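Superoxide dismutase (PDB 4F2N) catalyses the dismutation of superoxide to molecular oxygen and hydrogen peroxide, using an active-site iron ion. Local coordinates at residues B[81-86]-B[178-183]; B[159-164]-B[223-228]; B[34-39]-B[110-115]; B[142-147]-B[188-193]. One frame throughout, in Å; residues are numbered along the deposited sequence. Where two conformers were deposited one is given.

Contact 1. Residues B[81-86]-B[178-183]; sequences TIEEII and CPLTSG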
loop_
_atom_site.group_PDB
_atom_site.type_symbol
_atom_site.label_atom_id
_atom_site.label_comp_id
_atom_site.label_asym_id
_atom_site.label_seq_id
_atom_site.Cartn_x
_atom_site.Cartn_y
_atom_site.Cartn_z
ATOM N N THR B 81 6.387 -15.752 21.703
ATOM C CA THR B 81 5.317 -15.318 20.782
ATOM C C THR B 81 5.815 -14.310 19.754
ATOM O O THR B 81 6.752 -13.518 19.998
ATOM C CB THR B 81 4.100 -14.682 21.506
ATOM O OG1 THR B 81 4.531 -13.524 22.241
ATOM C CG2 THR B 81 3.461 -15.696 22.485
ATOM N N ILE B 82 5.173 -14.339 18.605
ATOM C CA ILE B 82 5.375 -13.310 17.592
ATOM C C ILE B 82 5.066 -11.923 18.166
ATOM O O ILE B 82 5.788 -10.972 17.891
ATOM C CB ILE B 82 4.531 -13.608 16.336
ATOM C CG1 ILE B 82 4.914 -14.992 15.740
ATOM C CG2 ILE B 82 4.672 -12.497 15.290
ATOM C CD1 ILE B 82 6.367 -15.131 15.321
ATOM N N GLU B 83 4.025 -11.813 18.994
ATOM C CA GLU B 83 3.699 -10.527 19.629
ATOM C C GLU B 83 4.843 -9.970 20.482
ATOM O O GLU B 83 5.056 -8.755 20.576
ATOM C CB GLU B 83 2.463 -10.693 20.492
ATOM C CG GLU B 83 1.222 -10.771 19.639
ATOM C CD GLU B 83 0.037 -11.316 20.403
ATOM O OE1 GLU B 83 -0.485 -10.559 21.240
ATOM O OE2 GLU B 83 -0.367 -12.478 20.142
ATOM N N GLU B 84 5.596 -10.857 21.106
ATOM C CA GLU B 84 6.764 -10.409 21.855
ATOM C C GLU B 84 7.781 -9.728 20.912
ATOM O O GLU B 84 8.380 -8.702 21.259
ATOM C CB GLU B 84 7.385 -11.586 22.613
ATOM C CG GLU B 84 8.566 -11.208 23.473
ATOM C CD GLU B 84 8.825 -12.194 24.612
ATOM O OE1 GLU B 84 7.929 -13.004 24.978
ATOM O OE2 GLU B 84 9.950 -12.150 25.149
ATOM N N ILE B 85 7.963 -10.280 19.719
ATOM C CA ILE B 85 8.869 -9.645 18.743
ATOM C C ILE B 85 8.345 -8.237 18.338
ATOM O O ILE B 85 9.088 -7.263 18.317
ATOM C CB ILE B 85 9.116 -10.532 17.504
ATOM C CG1 ILE B 85 9.633 -11.938 17.900
ATOM C CG2 ILE B 85 10.063 -9.838 16.528
ATOM C CD1 ILE B 85 9.799 -12.897 16.734
ATOM N N ILE B 86 7.051 -8.154 18.053
ATOM C CA ILE B 86 6.386 -6.897 17.715
ATOM C C ILE B 86 6.632 -5.870 18.806
ATOM O O ILE B 86 7.084 -4.741 18.528
ATOM C CB ILE B 86 4.872 -7.135 17.501
ATOM C CG1 ILE B 86 4.660 -8.127 16.343
ATOM C CG2 ILE B 86 4.114 -5.825 17.232
ATOM C CD1 ILE B 86 3.213 -8.452 16.117
ATOM N N CYS B 178 -0.177 -2.205 14.007
ATOM C CA CYS B 178 -0.920 -3.199 14.748
ATOM C C CYS B 178 -1.374 -2.541 16.074
ATOM O O CYS B 178 -0.530 -2.004 16.803
ATOM C CB CYS B 178 0.125 -4.277 15.016
ATOM S SG CYS B 178 -0.478 -5.722 15.811
ATOM N N PRO B 179 -2.683 -2.540 16.383
ATOM C CA PRO B 179 -3.153 -1.802 17.577
ATOM C C PRO B 179 -2.620 -2.328 18.918
ATOM O O PRO B 179 -2.704 -1.663 19.930
ATOM C CB PRO B 179 -4.660 -2.003 17.539
ATOM C CG PRO B 179 -4.959 -2.304 16.091
ATOM C CD PRO B 179 -3.811 -3.178 15.673
ATOM N N LEU B 180 -2.061 -3.519 18.924
ATOM C CA LEU B 180 -1.583 -4.039 20.183
ATOM C C LEU B 180 -0.328 -3.283 20.631
ATOM O O LEU B 180 0.018 -3.348 21.799
ATOM C CB LEU B 180 -1.400 -5.565 20.102
ATOM C CG LEU B 180 -0.391 -6.039 19.073
ATOM C CD1 LEU B 180 0.959 -5.936 19.741
ATOM C CD2 LEU B 180 -0.665 -7.485 18.676
ATOM N N THR B 181 0.320 -2.527 19.732
ATOM C CA THR B 181 1.466 -1.699 20.146
ATOM C C THR B 181 1.039 -0.504 21.022
ATOM O O THR B 181 1.863 0.082 21.715
ATOM C CB THR B 181 2.333 -1.215 18.952
ATOM O OG1 THR B 181 1.538 -0.406 18.068
ATOM C CG2 THR B 181 2.880 -2.435 18.169
ATOM N N SER B 182 -0.237 -0.148 21.001
ATOM C CA SER B 182 -0.770 0.837 21.936
ATOM C C SER B 182 -1.573 0.205 23.103
ATOM O O SER B 182 -2.130 0.921 23.930
ATOM C CB SER B 182 -1.604 1.883 21.191
ATOM O OG SER B 182 -2.763 1.267 20.672
ATOM N N GLY B 183 -1.608 -1.117 23.192
ATOM C CA GLY B 183 -2.282 -1.796 24.325
ATOM C C GLY B 183 -3.741 -2.146 24.052
ATOM O O GLY B 183 -4.463 -2.599 24.956
#
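I86 meets L180 and T181 by methyl contact alone. Its CG2 branch lies 3.7 Å from CG2 of T181 and 4.0 Å from CD1 of L180, and it crosses both side chains at about a right angle. The branch reaches them because it stands anti to the backbone N (CG1 at chi1 -61°), on the side of the helix that faces the 3-10 turn. L180 splits its two methyls between partners: CD1 goes to I86, while CD2 packs against the aliphatic part of E83, 3.9 Å from its CG. A forked leucine suits a place where one side chain must fill the gap between two positions of a helix.

Polar bonds stay within each segment or lead away from the pair. T81 is the N-cap of the helix, its OG1 accepting from N of E84 at 3.1 Å, and S182 OG donates to the carbonyl O of P179 at 3.0 Å, so the hydroxyls of T81 and S182 each bond within their own segment. The buried carboxylate of E83 takes the backbone N-H groups of T25 and L26, one on each oxygen; with its oxygens so bonded, the CG methylene can pack against L180 as an apolar surface.

F106 of helix 96-113 touches E83, I86 and L180 together, joining the start of helix 82-89 to the loop between strands 168-174 and 185-191, while P179 on that loop rests on W158 and C160 of strand 155-161.

Contact 2. Residues B[159-164]-B[223-228]; sequences LCVDPQ and HMYERA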
loop_
_atom_site.group_PDB
_atom_site.type_symbol
_atom_site.label_atom_id
_atom_site.label_comp_id
_atom_site.label_asym_id
_atom_site.label_seq_id
_atom_site.Cartn_x
_atom_site.Cartn_y
_atom_site.Cartn_z
ATOM N N LEU B 159 -11.368 -3.961 14.666
ATOM C CA LEU B 159 -12.269 -3.785 15.821
ATOM C C LEU B 159 -11.498 -4.278 17.043
ATOM O O LEU B 159 -11.029 -5.422 17.072
ATOM C CB LEU B 159 -13.573 -4.592 15.639
ATOM C CG LEU B 159 -14.617 -4.545 16.776
ATOM C CD1 LEU B 159 -15.169 -3.139 16.969
ATOM C CD2 LEU B 159 -15.754 -5.505 16.428
ATOM N N CYS B 160 -11.338 -3.406 18.026
ATOM C CA CYS B 160 -10.585 -3.715 19.234
ATOM C C CYS B 160 -11.382 -3.480 20.500
ATOM O O CYS B 160 -12.331 -2.671 20.536
ATOM C CB CYS B 160 -9.289 -2.889 19.338
ATOM S SG CYS B 160 -8.121 -3.093 17.980
ATOM N N VAL B 161 -10.953 -4.174 21.548
ATOM C CA VAL B 161 -11.410 -3.919 22.899
ATOM C C VAL B 161 -10.303 -3.079 23.565
ATOM O O VAL B 161 -9.081 -3.389 23.479
ATOM C CB VAL B 161 -11.578 -5.246 23.684
ATOM C CG1 VAL B 161 -11.616 -4.999 25.187
ATOM C CG2 VAL B 161 -12.791 -6.043 23.193
ATOM N N ASP B 162 -10.708 -2.006 24.224
ATOM C CA ASP B 162 -9.790 -1.283 25.108
ATOM C C ASP B 162 -9.928 -1.941 26.495
ATOM O O ASP B 162 -11.006 -1.869 27.094
ATOM C CB ASP B 162 -10.168 0.218 25.156
ATOM C CG ASP B 162 -9.276 1.034 26.095
ATOM O OD1 ASP B 162 -8.873 0.529 27.168
ATOM O OD2 ASP B 162 -9.027 2.218 25.790
ATOM N N PRO B 163 -8.848 -2.587 27.006
ATOM C CA PRO B 163 -9.050 -3.393 28.212
ATOM C C PRO B 163 -9.305 -2.548 29.462
ATOM O O PRO B 163 -9.893 -3.048 30.442
ATOM C CB PRO B 163 -7.733 -4.164 28.348
ATOM C CG PRO B 163 -6.699 -3.278 27.707
ATOM C CD PRO B 163 -7.444 -2.643 26.537
ATOM N N GLN B 164 -8.840 -1.297 29.446
ATOM C CA GLN B 164 -9.068 -0.386 30.574
ATOM C C GLN B 164 -10.536 0.065 30.658
ATOM O O GLN B 164 -11.146 0.026 31.728
ATOM C CB GLN B 164 -8.156 0.823 30.465
ATOM C CG GLN B 164 -6.680 0.473 30.495
ATOM C CD GLN B 164 -5.785 1.643 30.120
ATOM O OE1 GLN B 164 -6.048 2.371 29.154
ATOM N NE2 GLN B 164 -4.715 1.822 30.870
ATOM N N HIS B 223 -15.237 -15.252 20.692
ATOM C CA HIS B 223 -14.223 -15.844 21.571
ATOM C C HIS B 223 -13.178 -14.813 21.959
ATOM O O HIS B 223 -12.819 -14.688 23.134
ATOM C CB HIS B 223 -13.549 -17.051 20.901
ATOM C CG HIS B 223 -12.457 -17.697 21.749
ATOM N ND1 HIS B 223 -12.731 -18.565 22.751
ATOM C CD2 HIS B 223 -11.063 -17.551 21.725
ATOM C CE1 HIS B 223 -11.573 -18.964 23.328
ATOM N NE2 HIS B 223 -10.558 -18.343 22.698
ATOM N N MET B 224 -12.686 -14.060 20.972
ATOM C CA MET B 224 -11.727 -12.983 21.241
ATOM C C MET B 224 -12.324 -11.898 22.150
ATOM O O MET B 224 -11.674 -11.393 23.072
ATOM C CB MET B 224 -11.249 -12.360 19.914
ATOM C CG MET B 224 -10.368 -13.296 19.064
ATOM S SD MET B 224 -8.919 -13.940 19.944
ATOM C CE MET B 224 -8.164 -12.466 20.611
ATOM N N TYR B 225 -13.555 -11.515 21.871
ATOM C CA TYR B 225 -14.222 -10.497 22.685
ATOM C C TYR B 225 -14.303 -10.913 24.167
ATOM O O TYR B 225 -13.940 -10.145 25.065
ATOM C CB TYR B 225 -15.626 -10.192 22.125
ATOM C CG TYR B 225 -16.420 -9.308 23.057
ATOM C CD1 TYR B 225 -16.166 -7.942 23.125
ATOM C CD2 TYR B 225 -17.369 -9.851 23.939
ATOM C CE1 TYR B 225 -16.883 -7.120 23.987
ATOM C CE2 TYR B 225 -18.073 -9.042 24.824
ATOM C CZ TYR B 225 -17.808 -7.683 24.848
ATOM O OH TYR B 225 -18.486 -6.861 25.717
ATOM N N GLU B 226 -14.750 -12.134 24.419
ATOM C CA GLU B 226 -14.888 -12.618 25.809
ATOM C C GLU B 226 -13.558 -12.603 26.561
ATOM O O GLU B 226 -13.480 -12.095 27.692
ATOM C CB GLU B 226 -15.557 -13.994 25.841
ATOM C CG GLU B 226 -17.042 -13.894 25.510
ATOM C CD GLU B 226 -17.706 -15.221 25.141
ATOM O OE1 GLU B 226 -17.030 -16.262 25.059
ATOM O OE2 GLU B 226 -18.925 -15.232 24.908
ATOM N N ARG B 227 -12.500 -13.125 25.937
ATOM C CA ARG B 227 -11.215 -13.140 26.618
ATOM C C ARG B 227 -10.593 -11.756 26.728
ATOM O O ARG B 227 -9.934 -11.483 27.705
ATOM C CB ARG B 227 -10.223 -14.156 26.022
ATOM C CG ARG B 227 -9.801 -13.950 24.566
ATOM C CD ARG B 227 -9.056 -15.199 24.054
ATOM N NE ARG B 227 -7.744 -15.379 24.702
ATOM C CZ ARG B 227 -6.603 -14.800 24.298
ATOM N NH1 ARG B 227 -6.586 -13.982 23.251
ATOM N NH2 ARG B 227 -5.468 -15.021 24.957
ATOM N N ALA B 228 -10.802 -10.894 25.726
ATOM C CA ALA B 228 -10.160 -9.559 25.734
ATOM C C ALA B 228 -10.766 -8.634 26.801
ATOM O O ALA B 228 -10.044 -7.809 27.383
ATOM C CB ALA B 228 -10.226 -8.907 24.353
#
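V161 lays its two methyls over the last turns of the C-terminal helix. CG2 approaches the ring of Y225, 3.9 Å from CD1, and is 4.0 Å from CB of A228; CG1 instead lies over the backbone of A228, 3.9 Å from its carbonyl O. This division follows from the first torsion, which sets CG1 anti to the backbone N (chi1 162°) and CG2 beside it. The CB atoms of V161 and A228 are themselves only 4.0 Å apart.

So close an approach of strand and helix suits alanine, whose single methyl allows the CA atoms of V161 and A228 to come within 6.4 Å. Valine, branched at CB, is wide enough to cover both A228 and the tyrosine without a long chain. Y225 crosses the valine at about a right angle and extends beyond it to L126 and A129 of helix 124-134. P163 adds a light touch as the strand gives way to a turn, where OD1 of D162 accepts from N of T165 and, weakly, from N of Q164.

M224 touches I187 of strand 185-191 and Y225 touches L168 of strand 168-174, so helix 218-229 packs over the antiparallel sheet. The carbonyl O of A228 accepts from R185 NH1. Between the two segments themselves the adhesion is apolar, and it therefore depends on complementary shape and on burial from water, with no directional bond between them.

Contact 3. Residues B[34-39]-B[110-115]; sequences ELPTLG and FFWKCL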
loop_
_atom_site.group_PDB
_atom_site.type_symbol
_atom_site.label_atom_id
_atom_site.label_comp_id
_atom_site.label_asym_id
_atom_site.label_seq_id
_atom_site.Cartn_x
_atom_site.Cartn_y
_atom_site.Cartn_z
ATOM N N GLU B 34 5.845 -19.958 11.415
ATOM C CA GLU B 34 5.306 -20.922 10.446
ATOM C C GLU B 34 4.025 -20.371 9.845
ATOM O O GLU B 34 3.225 -19.751 10.562
ATOM C CB GLU B 34 4.926 -22.244 11.124
ATOM C CG GLU B 34 6.036 -23.098 11.687
ATOM C CD GLU B 34 5.481 -24.415 12.222
ATOM O OE1 GLU B 34 5.113 -25.292 11.396
ATOM O OE2 GLU B 34 5.403 -24.581 13.459
ATOM N N LEU B 35 3.799 -20.598 8.549
ATOM C CA LEU B 35 2.482 -20.277 7.978
ATOM C C LEU B 35 1.442 -21.069 8.780
ATOM O O LEU B 35 1.599 -22.272 8.977
ATOM C CB LEU B 35 2.364 -20.701 6.517
ATOM C CG LEU B 35 2.536 -19.813 5.303
ATOM C CD1 LEU B 35 2.038 -20.610 4.102
ATOM C CD2 LEU B 35 1.775 -18.488 5.404
ATOM N N PRO B 36 0.381 -20.406 9.248
ATOM C CA PRO B 36 -0.639 -21.121 10.029
ATOM C C PRO B 36 -1.488 -22.076 9.203
ATOM O O PRO B 36 -1.720 -21.860 8.001
ATOM C CB PRO B 36 -1.526 -19.990 10.573
ATOM C CG PRO B 36 -1.369 -18.888 9.590
ATOM C CD PRO B 36 0.039 -18.983 9.057
ATOM N N THR B 37 -1.933 -23.137 9.863
ATOM C CA THR B 37 -2.876 -24.079 9.280
ATOM C C THR B 37 -4.232 -23.363 9.186
ATOM O O THR B 37 -4.711 -22.820 10.170
ATOM C CB THR B 37 -2.971 -25.349 10.158
ATOM O OG1 THR B 37 -1.658 -25.917 10.312
ATOM C CG2 THR B 37 -3.901 -26.396 9.527
ATOM N N LEU B 38 -4.837 -23.339 8.008
ATOM C CA LEU B 38 -6.115 -22.652 7.829
ATOM C C LEU B 38 -7.285 -23.503 8.325
ATOM O O LEU B 38 -7.250 -24.735 8.219
ATOM C CB LEU B 38 -6.311 -22.250 6.362
ATOM C CG LEU B 38 -5.288 -21.270 5.754
ATOM C CD1 LEU B 38 -5.571 -21.045 4.283
ATOM C CD2 LEU B 38 -5.269 -19.927 6.476
ATOM N N GLY B 39 -8.326 -22.856 8.850
ATOM C CA GLY B 39 -9.531 -23.581 9.303
ATOM C C GLY B 39 -10.250 -24.397 8.226
ATOM O O GLY B 39 -11.232 -25.077 8.497
ATOM N N PHE B 110 -3.979 -13.474 12.173
ATOM C CA PHE B 110 -5.183 -13.062 12.877
ATOM C C PHE B 110 -6.332 -12.967 11.886
ATOM O O PHE B 110 -7.432 -13.468 12.148
ATOM C CB PHE B 110 -4.962 -11.713 13.605
ATOM C CG PHE B 110 -6.121 -11.344 14.488
ATOM C CD1 PHE B 110 -6.322 -12.006 15.702
ATOM C CD2 PHE B 110 -7.010 -10.352 14.110
ATOM C CE1 PHE B 110 -7.393 -11.673 16.531
ATOM C CE2 PHE B 110 -8.093 -10.022 14.929
ATOM C CZ PHE B 110 -8.286 -10.676 16.136
ATOM N N PHE B 111 -6.053 -12.364 10.721
ATOM C CA PHE B 111 -7.009 -12.287 9.613
ATOM C C PHE B 111 -7.583 -13.649 9.216
ATOM O O PHE B 111 -8.806 -13.762 9.036
ATOM C CB PHE B 111 -6.318 -11.636 8.402
ATOM C CG PHE B 111 -7.239 -11.204 7.302
ATOM C CD1 PHE B 111 -8.430 -10.512 7.566
ATOM C CD2 PHE B 111 -6.885 -11.438 5.975
ATOM C CE1 PHE B 111 -9.255 -10.091 6.522
ATOM C CE2 PHE B 111 -7.711 -11.001 4.918
ATOM C CZ PHE B 111 -8.885 -10.325 5.198
ATOM N N TRP B 112 -6.735 -14.665 9.056
ATOM C CA TRP B 112 -7.255 -15.992 8.683
ATOM C C TRP B 112 -8.179 -16.560 9.722
ATOM O O TRP B 112 -9.158 -17.222 9.376
ATOM C CB TRP B 112 -6.131 -16.990 8.400
ATOM C CG TRP B 112 -5.123 -16.498 7.393
ATOM C CD1 TRP B 112 -3.731 -16.564 7.493
ATOM C CD2 TRP B 112 -5.387 -15.841 6.106
ATOM N NE1 TRP B 112 -3.131 -16.005 6.385
ATOM C CE2 TRP B 112 -4.073 -15.551 5.512
ATOM C CE3 TRP B 112 -6.533 -15.467 5.419
ATOM C CZ2 TRP B 112 -3.942 -14.927 4.279
ATOM C CZ3 TRP B 112 -6.391 -14.831 4.176
ATOM C CH2 TRP B 112 -5.126 -14.569 3.614
ATOM N N LYS B 113 -7.882 -16.317 10.994
ATOM C CA LYS B 113 -8.757 -16.781 12.095
ATOM C C LYS B 113 -10.119 -16.083 12.095
ATOM O O LYS B 113 -11.109 -16.658 12.595
ATOM C CB LYS B 113 -8.078 -16.576 13.457
ATOM C CG LYS B 113 -6.812 -17.385 13.657
ATOM C CD LYS B 113 -7.083 -18.865 13.737
ATOM C CE LYS B 113 -7.380 -19.292 15.163
ATOM N NZ LYS B 113 -7.574 -20.773 15.159
ATOM N N CYS B 114 -10.175 -14.870 11.531
ATOM C CA CYS B 114 -11.419 -14.109 11.416
ATOM C C CYS B 114 -12.330 -14.566 10.286
ATOM O O CYS B 114 -13.424 -14.021 10.149
ATOM C CB CYS B 114 -11.119 -12.642 11.159
ATOM S SG CYS B 114 -10.390 -11.915 12.619
ATOM N N LEU B 115 -11.846 -15.488 9.449
ATOM C CA LEU B 115 -12.571 -15.870 8.236
ATOM C C LEU B 115 -12.859 -17.358 8.154
ATOM O O LEU B 115 -12.089 -18.193 8.663
ATOM C CB LEU B 115 -11.822 -15.441 6.958
ATOM C CG LEU B 115 -11.275 -14.005 6.918
ATOM C CD1 LEU B 115 -10.367 -13.783 5.702
ATOM C CD2 LEU B 115 -12.474 -13.054 6.888
HETATM O O HOH W 1 -8.396 -20.143 9.750
#
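L38 and W112 form a CH-pi contact. The CD2 methyl of L38 stands over one face of the indole, 4.0 Å from the centroid of the five-membered ring and 29° off its normal. It also presses on the root of the side chain, 3.6 Å from W112 CG and equally near its CB. The leucine's CB does not point straight at the tryptophan; chi1 of -62° sets CG anti to the carbonyl carbon, and with CD1 extended (chi2 176°) the other branch, CD2, turns onto the indole. A flexible leucine thus suits a loop residue that must reach a broad aromatic face.

P36 makes the second apolar contact, at the edge of the same indole: its CG lies near the ring plane, 3.9 Å from CD1. Face and edge of one tryptophan are thereby met by two residues of an irregular segment, where the rigid proline ring can pack without needing a regular backbone.

Water supplies the polar link. One molecule accepts from N of G39 at 2.9 Å and donates to O of W112 at 3.0 Å. The indole NE1 donates to ND1 of H63. W112 also meets the rings of Y59 and the iron ligand H58 edge-to-face, and the side chain of W112 is about 6 Å from the bound iron.

The loop of residues 34-39 meets the C-terminal end of helix 96-113 through W112 and lies beside helix 52-71, where Y59 binds O of P36 and touches L38. F110 and F111, on the same helical turn as W112, pack against T189 of strand 185-191.

Contact 4. Residues B[142-147]-B[188-193]; sequences VSFQQA and FTADVW. With FE2 (Fe (II) ion), chain N.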
loop_
_atom_site.group_PDB
_atom_site.type_symbol
_atom_site.label_atom_id
_atom_site.label_comp_id
_atom_site.label_asym_id
_atom_site.label_seq_id
_atom_site.Cartn_x
_atom_site.Cartn_y
_atom_site.Cartn_z
ATOM N N VAL B 142 -21.336 -0.186 8.803
ATOM C CA VAL B 142 -21.217 1.022 7.993
ATOM C C VAL B 142 -19.959 1.818 8.393
ATOM O O VAL B 142 -19.146 2.171 7.530
ATOM C CB VAL B 142 -22.503 1.891 8.067
ATOM C CG1 VAL B 142 -22.261 3.303 7.548
ATOM C CG2 VAL B 142 -23.633 1.224 7.276
ATOM N N SER B 143 -19.784 2.039 9.695
ATOM C CA SER B 143 -18.600 2.741 10.225
ATOM C C SER B 143 -17.295 2.024 9.896
ATOM O O SER B 143 -16.258 2.671 9.582
ATOM C CB SER B 143 -18.708 2.897 11.747
ATOM O OG SER B 143 -19.855 3.671 12.066
ATOM N N PHE B 144 -17.337 0.698 9.975
ATOM C CA PHE B 144 -16.123 -0.122 9.772
ATOM C C PHE B 144 -15.739 -0.064 8.298
ATOM O O PHE B 144 -14.601 0.163 7.969
ATOM C CB PHE B 144 -16.321 -1.577 10.264
ATOM C CG PHE B 144 -15.088 -2.457 10.121
ATOM C CD1 PHE B 144 -14.242 -2.682 11.219
ATOM C CD2 PHE B 144 -14.778 -3.084 8.902
ATOM C CE1 PHE B 144 -13.083 -3.496 11.091
ATOM C CE2 PHE B 144 -13.640 -3.906 8.778
ATOM C CZ PHE B 144 -12.803 -4.120 9.872
ATOM N N GLN B 145 -16.713 -0.262 7.407
ATOM C CA GLN B 145 -16.447 -0.151 5.967
ATOM C C GLN B 145 -15.880 1.196 5.569
ATOM O O GLN B 145 -14.994 1.263 4.715
ATOM C CB GLN B 145 -17.721 -0.390 5.170
ATOM C CG GLN B 145 -18.162 -1.839 5.192
ATOM C CD GLN B 145 -19.617 -1.982 4.789
ATOM O OE1 GLN B 145 -20.330 -2.803 5.336
ATOM N NE2 GLN B 145 -20.067 -1.141 3.871
ATOM N N GLN B 146 -16.414 2.264 6.172
ATOM C CA GLN B 146 -15.978 3.626 5.889
ATOM C C GLN B 146 -14.523 3.845 6.307
ATOM O O GLN B 146 -13.733 4.435 5.574
ATOM C CB GLN B 146 -16.919 4.622 6.576
ATOM C CG GLN B 146 -16.409 6.055 6.651
ATOM C CD GLN B 146 -17.444 6.985 7.226
ATOM O OE1 GLN B 146 -18.640 6.669 7.223
ATOM N NE2 GLN B 146 -16.998 8.128 7.741
ATOM N N ALA B 147 -14.168 3.363 7.494
ATOM C CA ALA B 147 -12.773 3.502 7.947
ATOM C C ALA B 147 -11.815 2.730 7.011
ATOM O O ALA B 147 -10.719 3.213 6.686
ATOM C CB ALA B 147 -12.605 3.051 9.408
ATOM N N PHE B 188 -11.161 -8.371 15.701
ATOM C CA PHE B 188 -11.468 -8.552 14.272
ATOM C C PHE B 188 -10.598 -7.619 13.436
ATOM O O PHE B 188 -10.261 -6.506 13.890
ATOM C CB PHE B 188 -12.937 -8.261 13.987
ATOM C CG PHE B 188 -13.284 -8.401 12.517
ATOM C CD1 PHE B 188 -13.182 -9.652 11.895
ATOM C CD2 PHE B 188 -13.616 -7.286 11.738
ATOM C CE1 PHE B 188 -13.440 -9.805 10.538
ATOM C CE2 PHE B 188 -13.910 -7.436 10.377
ATOM C CZ PHE B 188 -13.810 -8.700 9.779
ATOM N N THR B 189 -10.178 -8.077 12.266
ATOM C CA THR B 189 -9.443 -7.213 11.324
ATOM C C THR B 189 -9.855 -7.444 9.877
ATOM O O THR B 189 -10.292 -8.549 9.520
ATOM C CB THR B 189 -7.895 -7.359 11.467
ATOM O OG1 THR B 189 -7.259 -6.230 10.854
ATOM C CG2 THR B 189 -7.363 -8.609 10.762
ATOM N N ALA B 190 -9.699 -6.414 9.044
ATOM C CA ALA B 190 -9.806 -6.563 7.583
ATOM C C ALA B 190 -8.523 -6.014 7.001
ATOM O O ALA B 190 -8.111 -4.878 7.308
ATOM C CB ALA B 190 -11.002 -5.787 7.040
ATOM N N ASP B 191 -7.862 -6.827 6.191
ATOM C CA ASP B 191 -6.662 -6.380 5.462
ATOM C C ASP B 191 -7.122 -5.447 4.336
ATOM O O ASP B 191 -7.981 -5.842 3.529
ATOM C CB ASP B 191 -6.003 -7.632 4.841
ATOM C CG ASP B 191 -4.632 -7.367 4.249
ATOM O OD1 ASP B 191 -4.160 -6.203 4.263
ATOM O OD2 ASP B 191 -3.983 -8.360 3.790
ATOM N N VAL B 192 -6.610 -4.215 4.290
ATOM C CA VAL B 192 -6.914 -3.352 3.147
ATOM C C VAL B 192 -5.657 -2.943 2.369
ATOM O O VAL B 192 -5.666 -1.973 1.605
ATOM C CB VAL B 192 -7.800 -2.138 3.494
ATOM C CG1 VAL B 192 -9.176 -2.585 3.970
ATOM C CG2 VAL B 192 -7.142 -1.333 4.597
ATOM N N TRP B 193 -4.566 -3.706 2.516
ATOM C CA TRP B 193 -3.549 -3.704 1.449
ATOM C C TRP B 193 -4.242 -4.068 0.180
ATOM O O TRP B 193 -5.138 -4.947 0.192
ATOM C CB TRP B 193 -2.473 -4.744 1.740
ATOM C CG TRP B 193 -1.448 -4.303 2.784
ATOM C CD1 TRP B 193 -1.665 -4.007 4.122
ATOM C CD2 TRP B 193 -0.013 -4.244 2.589
ATOM N NE1 TRP B 193 -0.470 -3.703 4.766
ATOM C CE2 TRP B 193 0.570 -3.831 3.882
ATOM C CE3 TRP B 193 0.841 -4.452 1.485
ATOM C CZ2 TRP B 193 1.947 -3.640 4.042
ATOM C CZ3 TRP B 193 2.231 -4.259 1.664
ATOM C CH2 TRP B 193 2.766 -3.871 2.916
HETATM FE FE FE2 N . -2.246 -8.980 3.219
HETATM O O HOH W 2 -1.311 -7.136 4.130
#
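F144 alone carries the helix side of this contact, reaching from helix 137-149 to a strand whose nearest CA, that of A190, is 9.3 Å from the CA of F144. With CG anti to the backbone N (chi1 -178°), its ring reaches straight out, and its far end abuts both F188 and A190. CZ comes to 3.5 Å from CE2 of F188, the planes inclined at 44°, an oblique pairing. The CB methyl of A190 meets the ring's edge, 3.7 Å from CE2 of F144; a small residue fits where the phenylalanine arrives end-on.

This is alpha/beta packing in the C-terminal domain of the iron/manganese superoxide dismutase fold, the helix running 38° from the direction of strand 188-191. T189, between the two residues that face the helix, points away and bonds to O of T157 on the adjacent strand.

At its end the strand delivers D191 to the iron. OD2 binds the metal at 1.9 Å, alongside H58, H108, H195 and a water. OD1 accepts from N of W193 at 3.1 Å in an Asx turn, and weakly from the same water. W193 continues to the dimer interface, its ring meeting F152 of the second subunit edge-to-face.

Overall arrangement
Contacts 1 and 4 are buried, whereas in contacts 2 and 3 half or more of the touching residues are partly exposed. Contacts 2 and 4 hold one sheet: strands 155-161 and 185-191 are neighbours, and helices 218-229 and 137-149 pack on them. Contact 1 joins the alpha-hairpin domain to the C-terminal domain; contact 3 stays within the former. Aliphatic methyls dominate contact 1, and contact 2 adds a tyrosine. Contact 3 centres on a tryptophan close to the iron, while the ring packing of contact 4 is remote from the metal and its strand carries D191 on to it. These two touch through F111, against T189 and D191. Contact 3 alone has a water bridging its segments.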